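Side-chain contacts in uncharacterized ACR, COG1565 superfamily (Burkholderia thailandensis, PDB 4F3N), which is of unknown function but has a methyltransferase fold and may be an S-adenosylmethionine-dependent protein-arginine methyltransferase: residues Ala130-Ala135 / Arg291-Phe296; Gly154-Leu159 / Val164-Tyr169; Gly209-Asn214 / Arg283-Met288; Asp356-Thr361 / Arg414-Ala419. One frame throughout, in Å; residues are numbered along the deposited sequence.

All four contacts reach the seven-stranded mixed sheet whose strand order, 3-2-1-4-5-7-6, is that of the class I methyltransferases. Contacts 1, 2 and 3 are buried. Contacts 1 and 2 pack helices 118-136 and 150-161 against one face, while contact 3 sets helix 276-288 against the other. Contacts 1 and 3 join through neighbouring strands 293-298 and 210-214. Contact 4 lies at the surface, on edge strand 356-362, and meets contact 1 through Ile416 and a probable Gly292-Arg414 backbone bond. Chemistry follows place: purely apolar helix-to-sheet packing in contacts 1 and 3, packing plus a turn bond and a water in contact 2, and water-bridged polar groups beside a small apolar patch in contact 4.

Contact 1: Ala130-Ala135 / Arg291-Phe296; sequences AQALDA and RGAAFF
Ala293, whose methyl group meets that of Ala132, is fixed in the sheet by a backbone bond from its carbonyl oxygen to the amide of Val211. Two residues on, the amide of Phe295 faces the carbonyl oxygen of Val211, a second probable hydrogen bond to the same neighbour. The strand is therefore held by its partner strand, and no polar bond runs between 130-135 and 291-296.

What crosses the gap is carbon alone. Ala132 CB points at the strand and stands 3.9 Å from Ala293 CB. It also comes to the edge of the Phe295 ring, near the ring plane, where Ala132 CB and Phe295 CE2 are 4.3 Å apart. Ala293 CB is 4.0 Å from the same Phe295 CE2, so the two methyl groups and the ring edge form a nearly equilateral triangle. Phe295 reaches this place because its CG is set opposite its own carbonyl carbon (chi1 -64°), which carries the ring back along the strand to Ala293. The small residues matter for the spacing: the CA atoms of Ala132 and Ala293 are 6.4 Å apart, a close approach for a helix on a sheet, and the two segments bury just 91 Å² between them.

Around this point helix 118-136 lies over the sheet face formed by strands 210-214 and 293-298. Val210 touches Ala132, Leu133 and Phe295, continuing the apolar layer across to the next strand, while Leu420 and strand residue Ala411 border Phe295 elsewhere.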
# COMPACT_ATOMS: atom_id res chain seq x y z
N ALA A 130 2.19 8.67 -18.32
CA ALA A 130 2.07 8.94 -19.76
C ALA A 130 3.27 8.36 -20.53
O ALA A 130 3.13 7.76 -21.61
CB ALA A 130 1.91 10.44 -20.00
N GLN A 131 4.47 8.53 -19.99
CA GLN A 131 5.64 7.98 -20.62
C GLN A 131 5.57 6.46 -20.73
O GLN A 131 5.98 5.90 -21.75
CB GLN A 131 6.93 8.42 -19.91
CG GLN A 131 8.16 8.14 -20.74
CD GLN A 131 9.44 8.76 -20.17
OE1 GLN A 131 9.65 8.79 -18.97
NE2 GLN A 131 10.31 9.26 -21.05
N ALA A 132 5.06 5.77 -19.72
CA ALA A 132 4.93 4.32 -19.77
C ALA A 132 3.86 3.89 -20.77
O ALA A 132 4.07 2.90 -21.50
CB ALA A 132 4.63 3.76 -18.37
N LEU A 133 2.74 4.63 -20.82
CA LEU A 133 1.68 4.37 -21.82
C LEU A 133 2.28 4.51 -23.23
O LEU A 133 2.09 3.66 -24.07
CB LEU A 133 0.52 5.33 -21.63
CG LEU A 133 -0.34 5.08 -20.40
CD1 LEU A 133 -1.22 6.31 -20.13
CD2 LEU A 133 -1.19 3.81 -20.46
N ASP A 134 3.00 5.60 -23.47
CA ASP A 134 3.59 5.82 -24.81
C ASP A 134 4.56 4.71 -25.17
O ASP A 134 4.60 4.23 -26.32
CB ASP A 134 4.41 7.12 -24.83
CG ASP A 134 3.54 8.39 -24.80
OD1 ASP A 134 2.36 8.35 -25.17
OD2 ASP A 134 4.10 9.44 -24.43
N ALA A 135 5.45 4.41 -24.24
CA ALA A 135 6.52 3.44 -24.47
C ALA A 135 5.99 2.03 -24.74
O ALA A 135 6.57 1.29 -25.56
CB ALA A 135 7.49 3.45 -23.30
N ARG A 291 1.45 -6.10 -21.25
CA ARG A 291 2.20 -5.00 -21.85
C ARG A 291 1.86 -3.75 -21.08
O ARG A 291 0.70 -3.49 -20.82
CB ARG A 291 1.73 -4.88 -23.31
CG ARG A 291 2.19 -3.71 -24.09
CD ARG A 291 1.48 -3.68 -25.45
NE ARG A 291 1.96 -4.70 -26.37
CZ ARG A 291 2.38 -4.45 -27.62
NH1 ARG A 291 2.41 -3.21 -28.11
NH2 ARG A 291 2.76 -5.45 -28.39
N GLY A 292 2.86 -2.96 -20.71
CA GLY A 292 2.65 -1.74 -19.92
C GLY A 292 3.55 -1.73 -18.70
O GLY A 292 4.66 -2.25 -18.72
N ALA A 293 3.05 -1.18 -17.59
CA ALA A 293 3.86 -0.99 -16.41
C ALA A 293 2.96 -1.10 -15.17
O ALA A 293 1.72 -0.97 -15.26
CB ALA A 293 4.54 0.39 -16.43
N ALA A 294 3.56 -1.30 -14.02
CA ALA A 294 2.85 -1.34 -12.74
C ALA A 294 3.72 -0.56 -11.77
O ALA A 294 4.91 -0.89 -11.63
CB ALA A 294 2.57 -2.76 -12.23
N PHE A 295 3.15 0.48 -11.17
CA PHE A 295 3.81 1.31 -10.18
C PHE A 295 3.20 1.04 -8.81
O PHE A 295 1.98 1.10 -8.69
CB PHE A 295 3.59 2.79 -10.46
CG PHE A 295 4.19 3.29 -11.77
CD1 PHE A 295 5.45 3.90 -11.79
CD2 PHE A 295 3.49 3.16 -12.94
CE1 PHE A 295 6.00 4.41 -12.97
CE2 PHE A 295 4.02 3.65 -14.12
CZ PHE A 295 5.27 4.28 -14.12
N PHE A 296 4.04 0.73 -7.82
CA PHE A 296 3.63 0.65 -6.42
C PHE A 296 4.33 1.70 -5.61
O PHE A 296 5.54 1.83 -5.69
CB PHE A 296 3.92 -0.75 -5.87
CG PHE A 296 3.17 -1.83 -6.60
CD1 PHE A 296 1.82 -2.05 -6.38
CD2 PHE A 296 3.82 -2.60 -7.54
CE1 PHE A 296 1.14 -3.07 -7.06
CE2 PHE A 296 3.13 -3.57 -8.26
CZ PHE A 296 1.81 -3.81 -8.00

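Contact 2: Gly154-Leu159 / Val164-Tyr169; sequences GLLTAL and VELDEY
Leu156 and Tyr169 form the tightest apolar part of this contact: Leu156 CG is 3.7 Å from Tyr169 CD2, an oblique approach that belongs to neither the face nor the edge of the ring. The Leu156 side chain stands off a staggered position (chi1 -96°), and Leu156 CD2 continues to Leu166 CD1 at 4.1 Å. That same Leu166 CD1 receives Leu159 CD1, also at 4.1 Å, with the side chains crossing at about a right angle. Farther along the ring, Leu155 CD2 comes to the edge of Tyr169, 3.9 Å from Tyr169 OH.

At the partly exposed Val164 end, polar links join the packing. Val164 CB lies 4.2 Å from Leu159 CB, and Val164 N donates to Leu159 O at 2.9 Å with an N-H...O angle of 154°. A water then spans the gap, donating to Leu156 O at 3.0 Å and to Val164 O at 2.9 Å.

Helix 150-161 is the helix of a beta-alpha-beta crossover between strands 140-144 and 168-172, and these residues join it to the second strand. Tyr169 OH is hydrogen-bonded to Glu143, and the tyrosine side chain touches residues of a GxGxxA pattern, consistent with a Rossmann-type motif. The chemistry implies a division of work: the leucines and the Tyr169 ring make a buried apolar surface, whereas near the helix end Leu159 O takes the Val164 amide and one water serves both Leu156 O and Val164 O.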
# COMPACT_ATOMS: atom_id res chain seq x y z
N GLY A 154 -7.46 12.99 -9.91
CA GLY A 154 -6.28 13.78 -10.22
C GLY A 154 -5.52 13.26 -11.41
O GLY A 154 -5.03 14.05 -12.24
N LEU A 155 -5.38 11.94 -11.50
CA LEU A 155 -4.56 11.33 -12.56
C LEU A 155 -5.31 11.41 -13.90
O LEU A 155 -4.75 11.74 -14.96
CB LEU A 155 -4.23 9.89 -12.18
CG LEU A 155 -3.12 9.15 -12.87
CD1 LEU A 155 -1.80 9.95 -12.92
CD2 LEU A 155 -2.87 7.82 -12.11
N LEU A 156 -6.61 11.19 -13.83
CA LEU A 156 -7.44 11.30 -15.03
C LEU A 156 -7.36 12.72 -15.60
O LEU A 156 -7.14 12.93 -16.82
CB LEU A 156 -8.91 11.00 -14.68
CG LEU A 156 -9.41 9.61 -14.92
CD1 LEU A 156 -10.85 9.51 -14.44
CD2 LEU A 156 -9.33 9.31 -16.43
N THR A 157 -7.57 13.70 -14.73
CA THR A 157 -7.54 15.09 -15.13
C THR A 157 -6.17 15.52 -15.66
O THR A 157 -6.02 16.17 -16.75
CB THR A 157 -7.98 15.98 -13.94
OG1 THR A 157 -9.34 15.67 -13.63
CG2 THR A 157 -7.95 17.46 -14.32
N ALA A 158 -5.14 15.09 -14.97
CA ALA A 158 -3.79 15.50 -15.35
C ALA A 158 -3.38 14.85 -16.66
O ALA A 158 -2.74 15.52 -17.51
CB ALA A 158 -2.79 15.21 -14.24
N LEU A 159 -3.66 13.56 -16.83
CA LEU A 159 -3.35 12.92 -18.09
C LEU A 159 -4.06 13.59 -19.28
O LEU A 159 -3.45 13.86 -20.32
CB LEU A 159 -3.67 11.43 -18.07
CG LEU A 159 -2.71 10.53 -17.28
CD1 LEU A 159 -3.42 9.17 -16.99
CD2 LEU A 159 -1.35 10.38 -17.96
N VAL A 164 -3.39 13.11 -23.09
CA VAL A 164 -3.53 11.64 -23.02
C VAL A 164 -4.91 11.26 -22.56
O VAL A 164 -5.24 11.39 -21.40
CB VAL A 164 -2.50 11.01 -22.07
CG1 VAL A 164 -2.69 9.49 -21.94
CG2 VAL A 164 -1.09 11.35 -22.55
N GLU A 165 -5.72 10.77 -23.49
CA GLU A 165 -7.01 10.17 -23.15
C GLU A 165 -6.90 8.64 -23.04
O GLU A 165 -6.21 7.97 -23.81
CB GLU A 165 -8.06 10.44 -24.23
CG GLU A 165 -8.39 11.90 -24.45
CD GLU A 165 -9.19 12.53 -23.34
OE1 GLU A 165 -9.75 11.82 -22.49
OE2 GLU A 165 -9.29 13.79 -23.34
N LEU A 166 -7.63 8.10 -22.08
CA LEU A 166 -7.64 6.69 -21.84
C LEU A 166 -8.90 6.06 -22.42
O LEU A 166 -10.01 6.66 -22.35
CB LEU A 166 -7.60 6.48 -20.32
CG LEU A 166 -6.42 7.08 -19.55
CD1 LEU A 166 -6.54 6.81 -18.05
CD2 LEU A 166 -5.09 6.48 -20.09
N ASP A 167 -8.75 4.83 -22.94
CA ASP A 167 -9.90 4.00 -23.28
C ASP A 167 -10.73 3.65 -22.03
O ASP A 167 -11.96 3.54 -22.09
CB ASP A 167 -9.47 2.75 -24.01
CG ASP A 167 -8.80 3.02 -25.36
OD1 ASP A 167 -9.06 4.09 -25.98
OD2 ASP A 167 -8.03 2.13 -25.82
N GLU A 168 -10.06 3.52 -20.89
CA GLU A 168 -10.74 3.25 -19.62
C GLU A 168 -9.76 3.53 -18.44
O GLU A 168 -8.55 3.35 -18.56
CB GLU A 168 -11.16 1.78 -19.58
CG GLU A 168 -11.91 1.33 -18.32
CD GLU A 168 -12.48 -0.08 -18.48
OE1 GLU A 168 -13.44 -0.26 -19.26
OE2 GLU A 168 -11.92 -1.00 -17.89
N TYR A 169 -10.31 3.96 -17.31
CA TYR A 169 -9.59 4.01 -16.03
C TYR A 169 -10.34 3.01 -15.18
O TYR A 169 -11.49 3.28 -14.82
CB TYR A 169 -9.67 5.43 -15.42
CG TYR A 169 -8.75 5.63 -14.22
CD1 TYR A 169 -9.02 5.00 -12.99
CD2 TYR A 169 -7.58 6.40 -14.33
CE1 TYR A 169 -8.16 5.15 -11.91
CE2 TYR A 169 -6.74 6.55 -13.28
CZ TYR A 169 -7.06 5.96 -12.05
OH TYR A 169 -6.16 6.10 -10.99
O HOH W 1 -7.00 10.95 -19.13

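Contact 3: Gly209-Asn214 / Arg283-Met288; sequences GVVVGN and RTVCAM. With EDO (1,2-ethanediol), chain D.
Val211 and the segment 283-288 of helix 276-288 meet through apolar contacts alone, and the two methyl groups of Val211 divide the work. Val211 CG1 points at Val285 CG1, the side chains reaching tip to tip at 4.1 Å. Val211 CG2 goes instead to Met288 CE at 4.0 Å, where the side chains approach at a slant. Both distances are those of ordinary van der Waals packing without compression, and the CA atoms of Val211 and Val285 stay 8.3 Å apart. Met288 extends through its first two torsions and then bends at chi3 (76°), which turns the terminal methyl to Val211. Ala294 of the adjacent strand touches both Val211 and Val285, so the layer continues over strand 293-298.

Hydrogen bonds are made to partners outside the two segments. Asn214, at the end of strand 210-214, donates from Asn214 ND2 to O2 of an ethanediol molecule at 3.0 Å. That bond is nearly straight, with an N-H...O angle of 172°. Asn214 is seen to bind S-adenosyl-L-homocysteine in a structure of this protein; none is bound to this chain, and the ethanediol, probably from the crystallisation liquor, uses an amide group of the cofactor site. On the helix, the carbonyl oxygen of Cys286 accepts from the guanidinium group of Arg414, which also bonds to the carbonyl of Ala353.

Taken together, the chemistry separates holding from binding: between these two segments only methyl groups meet, near the start of the strand, while the strand's last residue offers its amide donor to the ethanediol, consistent with cofactor binding at the ends of parallel strands in this fold.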
# COMPACT_ATOMS: atom_id res chain seq x y z
N GLY A 209 -1.73 -1.85 -20.20
CA GLY A 209 -1.83 -0.48 -19.73
C GLY A 209 -0.94 -0.29 -18.53
O GLY A 209 0.05 -1.02 -18.34
N VAL A 210 -1.29 0.69 -17.71
CA VAL A 210 -0.49 1.06 -16.51
C VAL A 210 -1.32 0.80 -15.24
O VAL A 210 -2.45 1.29 -15.09
CB VAL A 210 0.00 2.51 -16.52
CG1 VAL A 210 0.59 2.86 -15.15
CG2 VAL A 210 1.01 2.74 -17.63
N VAL A 211 -0.74 -0.02 -14.37
CA VAL A 211 -1.37 -0.35 -13.09
C VAL A 211 -0.74 0.57 -12.03
O VAL A 211 0.48 0.84 -12.04
CB VAL A 211 -1.13 -1.82 -12.72
CG1 VAL A 211 -1.75 -2.16 -11.36
CG2 VAL A 211 -1.56 -2.74 -13.87
N VAL A 212 -1.58 1.06 -11.15
CA VAL A 212 -1.18 1.96 -10.03
C VAL A 212 -1.65 1.36 -8.68
O VAL A 212 -2.82 0.99 -8.52
CB VAL A 212 -1.71 3.38 -10.18
CG1 VAL A 212 -1.30 4.23 -8.95
CG2 VAL A 212 -1.20 4.04 -11.46
N GLY A 213 -0.73 1.17 -7.73
CA GLY A 213 -1.08 0.69 -6.40
C GLY A 213 -0.46 1.64 -5.39
O GLY A 213 0.72 1.51 -5.06
N ASN A 214 -1.24 2.61 -4.92
CA ASN A 214 -0.78 3.62 -4.02
C ASN A 214 -1.18 3.33 -2.58
O ASN A 214 -2.36 3.35 -2.28
CB ASN A 214 -1.45 4.90 -4.47
CG ASN A 214 -1.05 6.07 -3.67
OD1 ASN A 214 0.12 6.24 -3.30
ND2 ASN A 214 -2.06 6.98 -3.45
N ARG A 283 2.89 -10.89 -7.63
CA ARG A 283 3.00 -11.95 -8.63
C ARG A 283 1.79 -11.94 -9.54
O ARG A 283 1.96 -12.09 -10.74
CB ARG A 283 3.15 -13.31 -7.97
CG ARG A 283 4.49 -13.49 -7.28
CD ARG A 283 4.55 -14.87 -6.66
NE ARG A 283 5.86 -15.16 -6.09
CZ ARG A 283 6.11 -16.15 -5.23
NH1 ARG A 283 5.15 -16.97 -4.82
NH2 ARG A 283 7.36 -16.34 -4.80
N THR A 284 0.60 -11.84 -8.96
CA THR A 284 -0.64 -11.92 -9.73
C THR A 284 -0.72 -10.75 -10.70
O THR A 284 -1.08 -10.92 -11.85
CB THR A 284 -1.88 -11.96 -8.80
OG1 THR A 284 -1.78 -13.14 -7.95
CG2 THR A 284 -3.15 -11.94 -9.58
N VAL A 285 -0.41 -9.55 -10.22
CA VAL A 285 -0.40 -8.37 -11.10
C VAL A 285 0.57 -8.47 -12.26
O VAL A 285 0.25 -8.15 -13.41
CB VAL A 285 -0.11 -7.09 -10.28
CG1 VAL A 285 0.05 -5.87 -11.20
CG2 VAL A 285 -1.22 -6.92 -9.24
N CYS A 286 1.77 -8.94 -11.98
CA CYS A 286 2.82 -8.99 -12.97
C CYS A 286 2.58 -10.13 -13.97
O CYS A 286 2.97 -10.04 -15.13
CB CYS A 286 4.20 -9.06 -12.32
SG CYS A 286 4.70 -7.50 -11.57
N ALA A 287 1.89 -11.18 -13.53
CA ALA A 287 1.52 -12.25 -14.46
C ALA A 287 0.37 -11.78 -15.37
O ALA A 287 0.28 -12.16 -16.55
CB ALA A 287 1.16 -13.51 -13.71
N MET A 288 -0.51 -10.96 -14.82
CA MET A 288 -1.64 -10.36 -15.54
C MET A 288 -1.21 -9.35 -16.58
O MET A 288 -1.78 -9.25 -17.65
CB MET A 288 -2.58 -9.68 -14.52
CG MET A 288 -3.65 -8.76 -15.10
SD MET A 288 -4.36 -7.64 -13.90
CE MET A 288 -3.03 -6.44 -13.77
C1 EDO D . -0.48 11.80 -2.04
O1 EDO D . 0.45 11.37 -1.08
C2 EDO D . -0.82 10.61 -2.91
O2 EDO D . -1.62 9.65 -2.21

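Contact 4: Asp356-Thr361 / Arg414-Ala419; sequences DLLGYT and RGIDGA
The carboxylate of Asp356 is the flat group that faces 414-419, and its OD2 carries the contact. Water 3 lies clearly off the carboxylate plane, 3.0 Å from Asp356 OD2, and Arg414 CA approaches the same Asp356 OD2 from that side at 4.5 Å. A second water donates to Asp356 OD2 at 2.8 Å. The setting is the edge strand of the class I methyltransferase sheet: 356-362 runs antiparallel to 407-414, with Leu358 and Gly359 both facing Ala411 as a classic beta bulge.

Each water continues to a backbone amide. Water 3 accepts from Gly415 N at 2.9 Å, and the other accepts from Ile416 N at 3.0 Å. One carboxylate oxygen thus links to two successive N-H groups, though never directly, at the point where the chain leaves strand 407-414. Gly415, with a positive phi of 79°, makes the turn there. Asp417 OD1 is 6.6 Å from Asp356 OD2, so any repulsion between these like charges is probably mild.

Beyond the waters the contact becomes apolar. Ile416 points toward the strand and also packs on helix 118-136 at Ala132, Ala135 and Ser136. Leu358 holds CG opposite its backbone N (chi1 -173°), extending its branch to meet Ile416 at about a right angle. Leu358 CD1 ends 4.0 Å from Ile416 CG2 and 4.2 Å from Gly418 O.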
# COMPACT_ATOMS: atom_id res chain seq x y z
N ASP A 356 9.94 -7.19 -16.19
CA ASP A 356 11.15 -6.44 -15.97
C ASP A 356 10.99 -5.50 -14.79
O ASP A 356 9.89 -4.98 -14.55
CB ASP A 356 11.42 -5.61 -17.23
CG ASP A 356 11.56 -6.50 -18.49
OD1 ASP A 356 12.22 -7.55 -18.37
OD2 ASP A 356 10.96 -6.17 -19.55
N LEU A 357 12.09 -5.24 -14.10
CA LEU A 357 12.12 -4.16 -13.11
C LEU A 357 12.40 -2.89 -13.87
O LEU A 357 13.44 -2.74 -14.47
CB LEU A 357 13.18 -4.37 -12.07
CG LEU A 357 13.36 -3.28 -11.00
CD1 LEU A 357 12.15 -3.28 -10.09
CD2 LEU A 357 14.64 -3.54 -10.21
N LEU A 358 11.44 -1.98 -13.86
CA LEU A 358 11.52 -0.69 -14.54
C LEU A 358 12.24 0.34 -13.68
O LEU A 358 12.95 1.17 -14.22
CB LEU A 358 10.10 -0.22 -14.90
CG LEU A 358 10.00 1.02 -15.74
CD1 LEU A 358 10.73 0.86 -17.08
CD2 LEU A 358 8.50 1.40 -15.88
N GLY A 359 12.10 0.28 -12.36
CA GLY A 359 12.89 1.11 -11.46
C GLY A 359 12.51 0.91 -10.02
O GLY A 359 11.49 0.30 -9.73
N TYR A 360 13.33 1.47 -9.13
CA TYR A 360 13.14 1.48 -7.66
C TYR A 360 13.91 2.69 -7.11
O TYR A 360 15.12 2.77 -7.29
CB TYR A 360 13.60 0.18 -6.99
CG TYR A 360 13.68 0.33 -5.53
CD1 TYR A 360 12.52 0.39 -4.78
CD2 TYR A 360 14.88 0.53 -4.90
CE1 TYR A 360 12.58 0.62 -3.42
CE2 TYR A 360 14.94 0.75 -3.55
CZ TYR A 360 13.78 0.80 -2.81
OH TYR A 360 13.79 1.05 -1.47
N THR A 361 13.21 3.62 -6.47
CA THR A 361 13.88 4.77 -5.89
C THR A 361 12.99 5.37 -4.82
O THR A 361 11.88 4.86 -4.58
CB THR A 361 14.30 5.79 -6.97
OG1 THR A 361 15.24 6.71 -6.38
CG2 THR A 361 13.08 6.50 -7.53
N ARG A 414 6.40 -4.63 -18.93
CA ARG A 414 6.54 -5.55 -20.06
C ARG A 414 6.37 -4.72 -21.31
O ARG A 414 5.44 -3.92 -21.43
CB ARG A 414 5.50 -6.64 -20.04
CG ARG A 414 5.61 -7.55 -18.85
CD ARG A 414 4.72 -8.74 -19.09
NE ARG A 414 4.57 -9.60 -17.93
CZ ARG A 414 5.18 -10.76 -17.77
NH1 ARG A 414 6.07 -11.22 -18.66
NH2 ARG A 414 4.92 -11.48 -16.68
N GLY A 415 7.29 -4.90 -22.25
CA GLY A 415 7.20 -4.17 -23.48
C GLY A 415 7.65 -2.75 -23.42
O GLY A 415 7.30 -1.99 -24.32
N ILE A 416 8.41 -2.38 -22.39
CA ILE A 416 9.04 -1.08 -22.30
C ILE A 416 10.56 -1.30 -22.39
O ILE A 416 11.13 -2.04 -21.59
CB ILE A 416 8.64 -0.32 -21.01
CG1 ILE A 416 7.12 -0.01 -21.04
CG2 ILE A 416 9.42 0.96 -20.89
CD1 ILE A 416 6.64 0.80 -19.85
N ASP A 417 11.18 -0.69 -23.39
CA ASP A 417 12.61 -0.81 -23.63
C ASP A 417 13.16 0.54 -23.23
O ASP A 417 12.60 1.58 -23.55
CB ASP A 417 12.89 -1.08 -25.13
CG ASP A 417 11.89 -2.07 -25.76
OD1 ASP A 417 11.95 -3.22 -25.38
OD2 ASP A 417 11.10 -1.67 -26.67
N GLY A 418 14.28 0.58 -22.56
CA GLY A 418 14.80 1.85 -22.12
C GLY A 418 14.25 2.18 -20.75
O GLY A 418 13.64 1.33 -20.09
N ALA A 419 14.46 3.43 -20.34
CA ALA A 419 14.23 3.89 -18.96
C ALA A 419 13.14 4.94 -18.99
O ALA A 419 12.97 5.62 -20.01
CB ALA A 419 15.52 4.51 -18.41
O HOH W 2 9.62 -3.74 -20.00
O HOH W 3 9.10 -7.16 -21.71